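Local atomic coordinates of amidohydrolase (Xanthomonas campestris pv. campestris, PDB entry 4DZH), a protein that probably deaminates adenosine-type nucleosides such as 5'-methylthioadenosine, acting as a zinc-dependent hydrolase. Residues 226-231 with 314-319; 284-289 with 297-302; 304-309 with 341-346. All blocks are in the same frame, centred on the assembly; numbering follows the deposited sequence.

Contact 1. Residues 226-231 with 314-319. With ZN (zinc ion), chain E; ZN (zinc ion), chain F.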
ATOM      1  N   HIS A 226     -26.611   6.131   3.719  1.00 18.69           N
ATOM      2  CA  HIS A 226     -25.131   6.091   3.703  1.00 20.95           C
ATOM      3  C   HIS A 226     -24.591   7.199   4.617  1.00 20.42           C
ATOM      4  O   HIS A 226     -24.696   8.377   4.262  1.00 19.60           O
ATOM      5  CB  HIS A 226     -24.715   6.378   2.253  1.00 17.31           C
ATOM      6  CG  HIS A 226     -23.232   6.354   1.987  1.00 15.37           C
ATOM      7  ND1 HIS A 226     -22.718   6.534   0.707  1.00 18.45           N
ATOM      8  CD2 HIS A 226     -22.158   6.216   2.799  1.00 15.84           C
ATOM      9  CE1 HIS A 226     -21.400   6.481   0.752  1.00 14.88           C
ATOM     10  NE2 HIS A 226     -21.030   6.291   2.009  1.00 15.37           N
ATOM     11  N   LEU A 227     -24.013   6.837   5.769  1.00 18.14           N
ATOM     12  CA  LEU A 227     -23.735   7.812   6.829  1.00 19.40           C
ATOM     13  C   LEU A 227     -22.349   7.667   7.452  1.00 17.73           C
ATOM     14  O   LEU A 227     -22.019   6.612   8.023  1.00 19.92           O
ATOM     15  CB  LEU A 227     -24.781   7.664   7.925  1.00 20.67           C
ATOM     16  CG  LEU A 227     -24.641   8.473   9.208  1.00 20.76           C
ATOM     17  CD1 LEU A 227     -24.870   9.919   8.893  1.00 20.98           C
ATOM     18  CD2 LEU A 227     -25.692   7.998  10.258  1.00 28.58           C
ATOM     19  N   HIS A 228     -21.538   8.722   7.392  1.00 19.45           N
ATOM     20  CA  HIS A 228     -20.330   8.755   8.232  1.00 18.51           C
ATOM     21  C   HIS A 228     -20.709   8.627   9.701  1.00 19.49           C
ATOM     22  O   HIS A 228     -21.422   9.502  10.220  1.00 20.75           O
ATOM     23  CB  HIS A 228     -19.543  10.057   8.066  1.00 18.73           C
ATOM     24  CG  HIS A 228     -19.067  10.340   6.672  1.00 17.27           C
ATOM     25  ND1 HIS A 228     -19.577  11.383   5.936  1.00 18.67           N
ATOM     26  CD2 HIS A 228     -18.055   9.815   5.935  1.00 20.20           C
ATOM     27  CE1 HIS A 228     -18.931  11.462   4.785  1.00 18.14           C
ATOM     28  NE2 HIS A 228     -18.003  10.525   4.754  1.00 15.09           N
ATOM     29  N   THR A 229     -20.219   7.594  10.385  1.00 20.01           N
ATOM     30  CA  THR A 229     -20.677   7.316  11.759  1.00 20.59           C
ATOM     31  C   THR A 229     -19.523   6.976  12.708  1.00 23.29           C
ATOM     32  O   THR A 229     -18.758   6.031  12.462  1.00 19.89           O
ATOM     33  CB  THR A 229     -21.655   6.128  11.749  1.00 19.10           C
ATOM     34  OG1 THR A 229     -22.699   6.343  10.792  1.00 23.47           O
ATOM     35  CG2 THR A 229     -22.316   5.911  13.149  1.00 21.62           C
ATOM     36  N   HIS A 230     -19.398   7.699  13.832  1.00 23.46           N
ATOM     37  CA  HIS A 230     -18.362   7.373  14.825  1.00 23.29           C
ATOM     38  C   HIS A 230     -16.936   7.376  14.232  1.00 25.73           C
ATOM     39  O   HIS A 230     -16.078   6.524  14.548  1.00 24.93           O
ATOM     40  CB  HIS A 230     -18.643   6.038  15.558  1.00 23.34           C
ATOM     41  CG  HIS A 230     -19.679   6.150  16.635  1.00 25.11           C
ATOM     42  ND1 HIS A 230     -19.559   5.484  17.835  1.00 27.25           N
ATOM     43  CD2 HIS A 230     -20.853   6.826  16.683  1.00 27.51           C
ATOM     44  CE1 HIS A 230     -20.612   5.764  18.593  1.00 27.91           C
ATOM     45  NE2 HIS A 230     -21.411   6.570  17.915  1.00 27.28           N
ATOM     46  N   GLU A 231     -16.690   8.361  13.381  1.00 21.86           N
ATOM     47  CA  GLU A 231     -15.415   8.475  12.723  1.00 21.18           C
ATOM     48  C   GLU A 231     -14.309   8.962  13.674  1.00 20.54           C
ATOM     49  O   GLU A 231     -13.137   8.613  13.540  1.00 22.63           O
ATOM     50  CB  GLU A 231     -15.546   9.397  11.494  1.00 17.92           C
ATOM     51  CG  GLU A 231     -14.204   9.515  10.755  1.00 20.99           C
ATOM     52  CD  GLU A 231     -14.269  10.352   9.498  1.00 24.86           C
ATOM     53  OE1 GLU A 231     -15.270  11.065   9.319  1.00 27.12           O
ATOM     54  OE2 GLU A 231     -13.312  10.250   8.678  1.00 19.47           O
ATOM     55  N   GLY A 314     -13.683   0.679   1.766  1.00 14.27           N
ATOM     56  CA  GLY A 314     -13.737   1.854   0.907  1.00 14.99           C
ATOM     57  C   GLY A 314     -12.453   2.682   1.064  1.00 13.52           C
ATOM     58  O   GLY A 314     -11.673   2.529   2.031  1.00 13.87           O
ATOM     59  N   THR A 315     -12.224   3.611   0.151  1.00 14.02           N
ATOM     60  CA  THR A 315     -10.990   4.396   0.140  1.00 12.87           C
ATOM     61  C   THR A 315     -11.170   5.805   0.751  1.00 12.88           C
ATOM     62  O   THR A 315     -10.161   6.433   1.104  1.00 13.87           O
ATOM     63  CB  THR A 315     -10.374   4.551  -1.297  1.00 13.35           C
ATOM     64  OG1 THR A 315     -11.352   5.163  -2.162  1.00 13.05           O
ATOM     65  CG2 THR A 315      -9.919   3.179  -1.887  1.00 13.16           C
ATOM     66  N   ASP A 316     -12.410   6.319   0.794  1.00 14.14           N
ATOM     67  CA  ASP A 316     -12.673   7.735   1.079  1.00 12.43           C
ATOM     68  C   ASP A 316     -12.099   8.531  -0.081  1.00 15.83           C
ATOM     69  O   ASP A 316     -11.855   7.955  -1.167  1.00 17.02           O
ATOM     70  CB  ASP A 316     -12.075   8.150   2.464  1.00 10.37           C
ATOM     71  CG  ASP A 316     -12.885   9.239   3.197  1.00 16.33           C
ATOM     72  OD1 ASP A 316     -14.032   9.622   2.862  1.00 19.39           O
ATOM     73  OD2 ASP A 316     -12.303   9.639   4.233  1.00 15.80           O
ATOM     74  N   GLY A 317     -11.821   9.802   0.101  1.00 16.97           N
ATOM     75  CA  GLY A 317     -11.432  10.681  -1.005  1.00 17.75           C
ATOM     76  C   GLY A 317      -9.930  10.869  -1.161  1.00 20.32           C
ATOM     77  O   GLY A 317      -9.149  10.552  -0.248  1.00 18.43           O
ATOM     78  N   CYS A 318      -9.507  11.418  -2.312  1.00 15.26           N
ATOM     79  CA  CYS A 318      -8.103  11.556  -2.643  1.00 15.93           C
ATOM     80  C   CYS A 318      -7.399  12.716  -1.947  1.00 16.61           C
ATOM     81  O   CYS A 318      -6.221  12.902  -2.188  1.00 15.28           O
ATOM     82  CB  CYS A 318      -7.865  11.627  -4.157  1.00 17.36           C
ATOM     83  SG  CYS A 318      -8.259  10.057  -4.980  1.00 19.33           S
ATOM     84  N   ALA A 319      -8.088  13.443  -1.078  1.00 18.52           N
ATOM     85  CA  ALA A 319      -7.373  14.412  -0.238  1.00 22.51           C
ATOM     86  C   ALA A 319      -7.044  13.773   1.104  1.00 22.95           C
ATOM     87  O   ALA A 319      -6.372  14.407   1.939  1.00 21.60           O
ATOM     88  CB  ALA A 319      -8.204  15.687  -0.035  1.00 22.08           C
TER
HETATM   89 ZN    ZN E 504     -16.202  10.150   3.602  1.00 17.64          ZN
HETATM   90 ZN    ZN F 505     -13.389  11.144   4.861  0.80 17.87          ZN
HETATM   91  O   HOH W   1     -12.862  11.834   6.814  0.80 16.23           O
HETATM   92  O   HOH W   2     -15.092  10.514   5.254  1.00 18.19           O
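The imidazole of His228 and the carboxylate of Asp316 meet through metal, not by direct touch. Asp316 OD1 lies near the plane of the ring, off the NE2 edge, with 4.5 Å between His228 NE2 and Asp316 OD1, and Asn139 of strand 133-139 packs against the imidazole. A zinc ion fills the gap, 2.2 Å from His228 NE2 and 2.4 Å from Asp316 OD1. With CG anti to the carbonyl carbon (chi1 -59°), the His228 side chain carries NE2 toward Asp316, while ND1 at the other edge bonds to the carbonyl oxygen of His201 and so fixes the ring's rotation. His79 and His81 complete the protein ligands of this zinc. The set is that of a metallo-dependent hydrolase barrel: a His-x-His pair from the end of strand 69-80, a histidine on strand 225-229 and an aspartate just after strand 310-313.

The Asp316 carboxylate also holds the second zinc, unevenly: OD2 lies 2.0 Å and OD1 2.6 Å from it; since OD1 also binds the first zinc, it bridges the two ions. Ser290 OG bonds to OD2 and steadies the group. Glu231, its chain extended with CG anti to the backbone N (chi1 -179°), comes from the other segment but stops short of direct ligation; its OE2 takes a hydrogen bond of 2.5 Å from water 1, which is a ligand of the second zinc.

Water 2 bridges the two ions, 2.0 Å from the first zinc and 1.9 Å from the second. Bound by both metals, it would probably be polarised toward hydroxide; a metal-activated water is the usual nucleophile of metallo-dependent hydrolases.

Contact 2. Residues 284-289 with 297-302. With MG (magnesium ion), chain B.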
ATOM      1  N   VAL A 284     -20.956  -2.091   7.911  1.00 21.06           N
ATOM      2  CA  VAL A 284     -19.888  -1.152   8.254  1.00 18.47           C
ATOM      3  C   VAL A 284     -18.938  -1.079   7.052  1.00 21.33           C
ATOM      4  O   VAL A 284     -18.488  -2.121   6.539  1.00 21.75           O
ATOM      5  CB  VAL A 284     -19.133  -1.571   9.533  1.00 19.92           C
ATOM      6  CG1 VAL A 284     -17.945  -0.708   9.763  1.00 17.68           C
ATOM      7  CG2 VAL A 284     -20.076  -1.388  10.746  1.00 23.57           C
ATOM      8  N   VAL A 285     -18.645   0.138   6.616  1.00 15.14           N
ATOM      9  CA  VAL A 285     -17.547   0.332   5.633  1.00 14.64           C
ATOM     10  C   VAL A 285     -16.274   0.809   6.332  1.00 17.34           C
ATOM     11  O   VAL A 285     -16.218   1.887   6.950  1.00 17.17           O
ATOM     12  CB  VAL A 285     -17.939   1.353   4.579  1.00 14.51           C
ATOM     13  CG1 VAL A 285     -16.771   1.457   3.572  1.00 14.94           C
ATOM     14  CG2 VAL A 285     -19.241   0.931   3.881  1.00 15.66           C
ATOM     15  N   HIS A 286     -15.215   0.009   6.178  1.00 16.30           N
ATOM     16  CA  HIS A 286     -13.906   0.274   6.742  1.00 15.88           C
ATOM     17  C   HIS A 286     -13.025   0.983   5.717  1.00 16.45           C
ATOM     18  O   HIS A 286     -12.843   0.488   4.605  1.00 17.25           O
ATOM     19  CB  HIS A 286     -13.324  -1.079   7.177  1.00 17.85           C
ATOM     20  CG  HIS A 286     -11.987  -1.019   7.855  1.00 17.54           C
ATOM     21  ND1 HIS A 286     -11.592   0.001   8.707  1.00 16.36           N
ATOM     22  CD2 HIS A 286     -10.945  -1.890   7.817  1.00 16.73           C
ATOM     23  CE1 HIS A 286     -10.371  -0.246   9.148  1.00 20.10           C
ATOM     24  NE2 HIS A 286      -9.956  -1.391   8.627  1.00 20.11           N
ATOM     25  N   CYS A 287     -12.509   2.141   6.108  1.00 17.40           N
ATOM     26  CA  CYS A 287     -11.625   2.994   5.301  1.00 13.28           C
ATOM     27  C   CYS A 287     -10.307   3.184   6.082  1.00 14.35           C
ATOM     28  O   CYS A 287     -10.013   4.260   6.636  1.00 15.58           O
ATOM     29  CB  CYS A 287     -12.303   4.347   5.064  1.00 17.85           C
ATOM     30  SG  CYS A 287     -13.883   4.227   4.200  1.00 16.35           S
ATOM     31  N   PRO A 288      -9.480   2.139   6.134  1.00 16.92           N
ATOM     32  CA  PRO A 288      -8.320   2.203   7.030  1.00 16.70           C
ATOM     33  C   PRO A 288      -7.295   3.287   6.682  1.00 14.84           C
ATOM     34  O   PRO A 288      -6.700   3.912   7.549  1.00 16.34           O
ATOM     35  CB  PRO A 288      -7.686   0.804   6.887  1.00 17.17           C
ATOM     36  CG  PRO A 288      -8.268   0.226   5.568  1.00 14.85           C
ATOM     37  CD  PRO A 288      -9.654   0.816   5.480  1.00 15.27           C
ATOM     38  N   GLU A 289      -6.996   3.476   5.381  1.00 13.98           N
ATOM     39  CA  GLU A 289      -5.934   4.413   5.066  1.00 13.11           C
ATOM     40  C   GLU A 289      -6.315   5.846   5.435  1.00 13.06           C
ATOM     41  O   GLU A 289      -5.441   6.601   5.963  1.00 15.38           O
ATOM     42  CB  GLU A 289      -5.445   4.282   3.589  1.00 16.46           C
ATOM     43  CG  GLU A 289      -4.852   2.877   3.301  1.00 16.75           C
ATOM     44  CD  GLU A 289      -4.297   2.669   1.911  1.00 19.54           C
ATOM     45  OE1 GLU A 289      -4.237   3.656   1.115  1.00 13.94           O
ATOM     46  OE2 GLU A 289      -3.867   1.512   1.658  1.00 17.42           O
ATOM     47  N   GLY A 297      -8.431   6.967  14.152  1.00 26.53           N
ATOM     48  CA  GLY A 297      -8.541   5.820  15.030  1.00 26.92           C
ATOM     49  C   GLY A 297      -8.527   4.472  14.350  1.00 26.68           C
ATOM     50  O   GLY A 297      -8.118   4.355  13.166  1.00 23.89           O
ATOM     51  N   PHE A 298      -9.043   3.470  15.066  1.00 24.77           N
ATOM     52  CA  PHE A 298      -8.838   2.052  14.732  1.00 22.93           C
ATOM     53  C   PHE A 298     -10.139   1.271  14.785  1.00 26.08           C
ATOM     54  O   PHE A 298     -10.544   0.738  15.833  1.00 25.61           O
ATOM     55  CB  PHE A 298      -7.806   1.422  15.690  1.00 20.59           C
ATOM     56  CG  PHE A 298      -6.461   2.095  15.646  1.00 21.91           C
ATOM     57  CD1 PHE A 298      -5.531   1.734  14.673  1.00 18.71           C
ATOM     58  CD2 PHE A 298      -6.130   3.107  16.553  1.00 23.87           C
ATOM     59  CE1 PHE A 298      -4.290   2.353  14.607  1.00 24.59           C
ATOM     60  CE2 PHE A 298      -4.895   3.732  16.495  1.00 22.41           C
ATOM     61  CZ  PHE A 298      -3.964   3.362  15.515  1.00 25.90           C
ATOM     62  N   CYS A 299     -10.830   1.251  13.663  1.00 19.54           N
ATOM     63  CA  CYS A 299     -11.992   0.408  13.496  1.00 18.32           C
ATOM     64  C   CYS A 299     -11.670  -1.031  13.833  1.00 21.89           C
ATOM     65  O   CYS A 299     -10.650  -1.589  13.365  1.00 23.23           O
ATOM     66  CB  CYS A 299     -12.522   0.521  12.059  1.00 16.33           C
ATOM     67  SG  CYS A 299     -13.888  -0.458  11.669  1.00 22.18           S
ATOM     68  N   PRO A 300     -12.515  -1.648  14.671  1.00 24.02           N
ATOM     69  CA  PRO A 300     -12.284  -3.042  15.113  1.00 22.27           C
ATOM     70  C   PRO A 300     -12.802  -4.006  14.081  1.00 23.11           C
ATOM     71  O   PRO A 300     -13.806  -4.715  14.269  1.00 25.87           O
ATOM     72  CB  PRO A 300     -13.087  -3.143  16.415  1.00 24.69           C
ATOM     73  CG  PRO A 300     -14.124  -2.073  16.309  1.00 26.59           C
ATOM     74  CD  PRO A 300     -13.600  -0.980  15.405  1.00 24.65           C
ATOM     75  N   ALA A 301     -12.117  -4.014  12.925  1.00 18.70           N
ATOM     76  CA  ALA A 301     -12.618  -4.787  11.809  1.00 23.67           C
ATOM     77  C   ALA A 301     -12.720  -6.270  12.094  1.00 22.04           C
ATOM     78  O   ALA A 301     -13.669  -6.923  11.651  1.00 23.31           O
ATOM     79  CB  ALA A 301     -11.764  -4.526  10.554  1.00 24.49           C
ATOM     80  N   CYS A 302     -11.740  -6.824  12.807  1.00 25.53           N
ATOM     81  CA  CYS A 302     -11.802  -8.236  13.130  1.00 28.18           C
ATOM     82  C   CYS A 302     -13.001  -8.505  14.061  1.00 25.49           C
ATOM     83  O   CYS A 302     -13.738  -9.474  13.876  1.00 25.89           O
ATOM     84  CB  CYS A 302     -10.521  -8.696  13.802  1.00 29.78           C
ATOM     85  SG  CYS A 302     -10.595 -10.431  14.274  1.00 31.93           S
TER
HETATM   86 MG    MG B 501      -4.325   4.382  -0.758  1.00 12.88          MG
HETATM   87  O   HOH W   3      -5.867   3.067  -1.060  1.00 13.28           O
HETATM   88  O   HOH W   4      -2.711   5.776  -0.391  1.00 16.38           O
HETATM   89  O   HOH W   5      -2.804   3.106  -1.548  1.00 14.69           O
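At the C-terminal end of strand 283-286 of the barrel, His286 packs against the loop and helix start that lead on toward strand 310-313. The ring stands with CG anti to its backbone N (chi1 -177°), which carries it toward Cys299 and Ala301, with Pro288 behind it. Cys299 CB approaches obliquely near His286 ND1, the two atoms 3.5 Å apart. Cys299 SG lies 4.4 Å from the centroid of the His286 ring, an oblique sulfur-aromatic contact, and reaches back to Val284 CG1 on the same strand. Ala301 CB makes an off-centre CH-pi contact on the same side of the ring, 3.9 Å from His286 CD2. The opposite face is covered by Pro288 CD, 3.7 Å above the plane of the His286 ring and over its centre. Pro300, at the centre of an inverse gamma turn and the N-cap of helix 301-306, bends the chain so that Cys299 and Ala301 both turn to the ring.

Further on, Glu289 reaches a magnesium ion, its OE1 2.0 Å from the metal; three waters with Asn321 and Asp323 complete the site. Glu289 OE2 is held by Ser328 and Thr332, which position the carboxylate. Across the two segments, by contrast, no hydrogen bond forms: the imidazole is gripped by methyl, methylene and sulfur packing, while the charge of Glu289, one residue past Pro288, is probably offset by the magnesium.

Contact 3. Residues 304-309 with 341-346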
ATOM      1  N   LEU A 304     -15.809  -6.891  14.288  1.00 25.25           N
ATOM      2  CA  LEU A 304     -17.051  -6.747  13.557  1.00 24.94           C
ATOM      3  C   LEU A 304     -17.254  -7.950  12.676  1.00 27.06           C
ATOM      4  O   LEU A 304     -18.361  -8.462  12.579  1.00 30.38           O
ATOM      5  CB  LEU A 304     -17.004  -5.497  12.670  1.00 24.15           C
ATOM      6  CG  LEU A 304     -17.127  -4.150  13.386  1.00 27.34           C
ATOM      7  CD1 LEU A 304     -16.640  -3.002  12.515  1.00 22.45           C
ATOM      8  CD2 LEU A 304     -18.606  -3.909  13.731  1.00 27.42           C
ATOM      9  N   GLN A 305     -16.185  -8.390  11.992  1.00 24.78           N
ATOM     10  CA  GLN A 305     -16.347  -9.491  11.078  1.00 24.95           C
ATOM     11  C   GLN A 305     -16.743 -10.774  11.854  1.00 28.14           C
ATOM     12  O   GLN A 305     -17.647 -11.498  11.448  1.00 30.43           O
ATOM     13  CB  GLN A 305     -15.064  -9.658  10.232  1.00 27.34           C
ATOM     14  CG  GLN A 305     -15.174 -10.713   9.168  1.00 26.95           C
ATOM     15  CD  GLN A 305     -14.785 -12.059   9.714  1.00 31.96           C
ATOM     16  OE1 GLN A 305     -13.906 -12.158  10.575  1.00 36.77           O
ATOM     17  NE2 GLN A 305     -15.442 -13.106   9.235  1.00 30.46           N
ATOM     18  N   ARG A 306     -16.089 -11.029  12.976  1.00 31.10           N
ATOM     19  CA  ARG A 306     -16.392 -12.257  13.693  1.00 31.32           C
ATOM     20  C   ARG A 306     -17.739 -12.198  14.399  1.00 33.43           C
ATOM     21  O   ARG A 306     -18.306 -13.232  14.754  1.00 38.34           O
ATOM     22  CB  ARG A 306     -15.276 -12.637  14.650  1.00 29.04           C
ATOM     23  CG  ARG A 306     -13.980 -12.901  13.860  1.00 30.58           C
ATOM     24  CD  ARG A 306     -12.786 -13.189  14.731  1.00 32.69           C
ATOM     25  NE  ARG A 306     -11.673 -13.676  13.908  1.00 35.44           N
ATOM     26  CZ  ARG A 306     -10.455 -13.931  14.374  1.00 36.29           C
ATOM     27  NH1 ARG A 306     -10.185 -13.741  15.668  1.00 35.42           N
ATOM     28  NH2 ARG A 306      -9.504 -14.377  13.549  1.00 32.86           N
ATOM     29  N   ALA A 307     -18.286 -10.996  14.552  1.00 32.48           N
ATOM     30  CA  ALA A 307     -19.616 -10.872  15.143  1.00 31.68           C
ATOM     31  C   ALA A 307     -20.689 -10.910  14.064  1.00 31.50           C
ATOM     32  O   ALA A 307     -21.868 -10.650  14.322  1.00 36.21           O
ATOM     33  CB  ALA A 307     -19.707  -9.610  15.938  1.00 33.38           C
ATOM     34  N   SER A 308     -20.254 -11.247  12.849  1.00 32.69           N
ATOM     35  CA  SER A 308     -21.124 -11.367  11.688  1.00 32.35           C
ATOM     36  C   SER A 308     -21.706 -10.028  11.226  1.00 31.56           C
ATOM     37  O   SER A 308     -22.765  -9.990  10.595  1.00 34.01           O
ATOM     38  CB  SER A 308     -22.253 -12.394  11.915  1.00 33.75           C
ATOM     39  OG  SER A 308     -21.743 -13.724  11.973  1.00 39.65           O
ATOM     40  N   VAL A 309     -21.002  -8.932  11.505  1.00 28.54           N
ATOM     41  CA  VAL A 309     -21.415  -7.667  10.925  1.00 22.07           C
ATOM     42  C   VAL A 309     -20.931  -7.606   9.487  1.00 23.91           C
ATOM     43  O   VAL A 309     -19.725  -7.766   9.250  1.00 26.88           O
ATOM     44  CB  VAL A 309     -20.883  -6.458  11.701  1.00 24.47           C
ATOM     45  CG1 VAL A 309     -21.274  -5.158  10.928  1.00 23.38           C
ATOM     46  CG2 VAL A 309     -21.472  -6.442  13.118  1.00 25.62           C
ATOM     47  N   ALA A 341      -6.273  -6.084  16.568  1.00 22.64           N
ATOM     48  CA  ALA A 341      -6.832  -7.189  17.336  1.00 25.60           C
ATOM     49  C   ALA A 341      -5.792  -7.988  18.120  1.00 29.32           C
ATOM     50  O   ALA A 341      -6.166  -8.894  18.893  1.00 29.05           O
ATOM     51  CB  ALA A 341      -7.626  -8.111  16.421  1.00 27.32           C
ATOM     52  N   ASN A 342      -4.509  -7.646  17.957  1.00 26.55           N
ATOM     53  CA  ASN A 342      -3.406  -8.427  18.526  1.00 27.29           C
ATOM     54  C   ASN A 342      -3.594  -9.913  18.236  1.00 30.54           C
ATOM     55  O   ASN A 342      -3.576 -10.768  19.135  1.00 31.22           O
ATOM     56  CB  ASN A 342      -3.221  -8.141  20.016  1.00 33.75           C
ATOM     57  CG  ASN A 342      -1.952  -8.754  20.556  1.00 40.30           C
ATOM     58  OD1 ASN A 342      -2.003  -9.643  21.416  1.00 46.54           O
ATOM     59  ND2 ASN A 342      -0.793  -8.302  20.037  1.00 38.78           N
ATOM     60  N   ASP A 343      -3.768 -10.216  16.956  1.00 24.80           N
ATOM     61  CA  ASP A 343      -4.197 -11.533  16.509  1.00 26.63           C
ATOM     62  C   ASP A 343      -3.861 -11.697  15.028  1.00 26.32           C
ATOM     63  O   ASP A 343      -4.553 -11.157  14.159  1.00 23.06           O
ATOM     64  CB  ASP A 343      -5.705 -11.681  16.690  1.00 30.18           C
ATOM     65  CG  ASP A 343      -6.220 -13.067  16.294  1.00 34.62           C
ATOM     66  OD1 ASP A 343      -5.546 -13.869  15.588  1.00 31.81           O
ATOM     67  OD2 ASP A 343      -7.349 -13.370  16.706  1.00 41.10           O
ATOM     68  N   ALA A 344      -2.826 -12.481  14.753  1.00 27.24           N
ATOM     69  CA  ALA A 344      -2.355 -12.641  13.383  1.00 24.17           C
ATOM     70  C   ALA A 344      -3.301 -13.381  12.460  1.00 25.25           C
ATOM     71  O   ALA A 344      -3.054 -13.418  11.239  1.00 28.06           O
ATOM     72  CB  ALA A 344      -0.984 -13.326  13.389  1.00 27.51           C
ATOM     73  N   THR A 345      -4.378 -13.976  12.996  1.00 23.90           N
ATOM     74  CA  THR A 345      -5.348 -14.690  12.160  1.00 22.97           C
ATOM     75  C   THR A 345      -6.542 -13.828  11.749  1.00 22.49           C
ATOM     76  O   THR A 345      -7.389 -14.266  10.965  1.00 26.63           O
ATOM     77  CB  THR A 345      -5.921 -15.973  12.839  1.00 27.08           C
ATOM     78  OG1 THR A 345      -6.858 -15.605  13.874  1.00 29.23           O
ATOM     79  CG2 THR A 345      -4.799 -16.886  13.356  1.00 28.05           C
ATOM     80  N   ALA A 346      -6.588 -12.596  12.254  1.00 24.09           N
ATOM     81  CA  ALA A 346      -7.651 -11.640  11.927  1.00 23.58           C
ATOM     82  C   ALA A 346      -7.688 -11.338  10.430  1.00 23.44           C
ATOM     83  O   ALA A 346      -6.607 -11.235   9.808  1.00 23.07           O
ATOM     84  CB  ALA A 346      -7.427 -10.344  12.686  1.00 20.37           C
TER
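Charge pairing comes first: Arg306 and Asp343 approach from opposite directions, and Arg306 NH1 gives a hydrogen bond of 3.0 Å to Asp343 OD2 that is also a salt bridge. The two flat groups are far from coplanar, their planes 65° apart; the nitrogen meets OD2 from above the carboxylate plane. Arg306 can span the gap because its chain is extended from CG to NE.

A hydrogen bond to a neutral acceptor adds a second hold. Arg306 NH2 donates to Thr345 OG1 at 2.9 Å, with the hydroxyl oxygen in the guanidinium plane and the two side chains crossing at about a right angle. Thus both terminal nitrogens of the guanidinium are bound at its edge, which limits its rotation.

The acceptors are held in place by the loop itself. Asp343 to Ala346 form a type I beta turn, and Asp343 OD1 takes the backbone N of Thr345 at 2.8 Å, an Asx turn; Thr345 OG1 donates to the same Asp343 OD1, also at 2.8 Å. Both donors reach that oxygen from one face of the carboxylate plane, one on the syn and one on the anti side. The hydroxyl can serve OD1 and Arg306 together because chi1 of 74° sets it between the backbone N and the carbonyl carbon.

Backbone caps flank the contact: helix 301-306 ends in a Schellman motif with Ser308 as its C-prime residue, and Asn342 closes helix 326-341 in the same manner. Asp93 of the second subunit packs on Thr345, and Leu94 of that subunit on Ala344.

Overall arrangement
From the N terminus, segment 226-231 opens the longest loop, closed by contact 1 when the chain reaches 314-319 after the last barrel strand. Inside it, contact 2 is nested, closing the short loop from 284-289 to 297-302. Contact 3 opens next, at 304-309, but closes beyond contact 1, at 341-346, so contacts 1 and 3 cross along the chain. Contacts 1 and 2 touch where Gly314 N probably bonds to His286 O, joining adjacent parallel strands. Contacts 2 and 3 share helix 301-306, with Cys302 against Ala341 and Ala346. Together they run from the zinc centre outward to loops facing the second subunit.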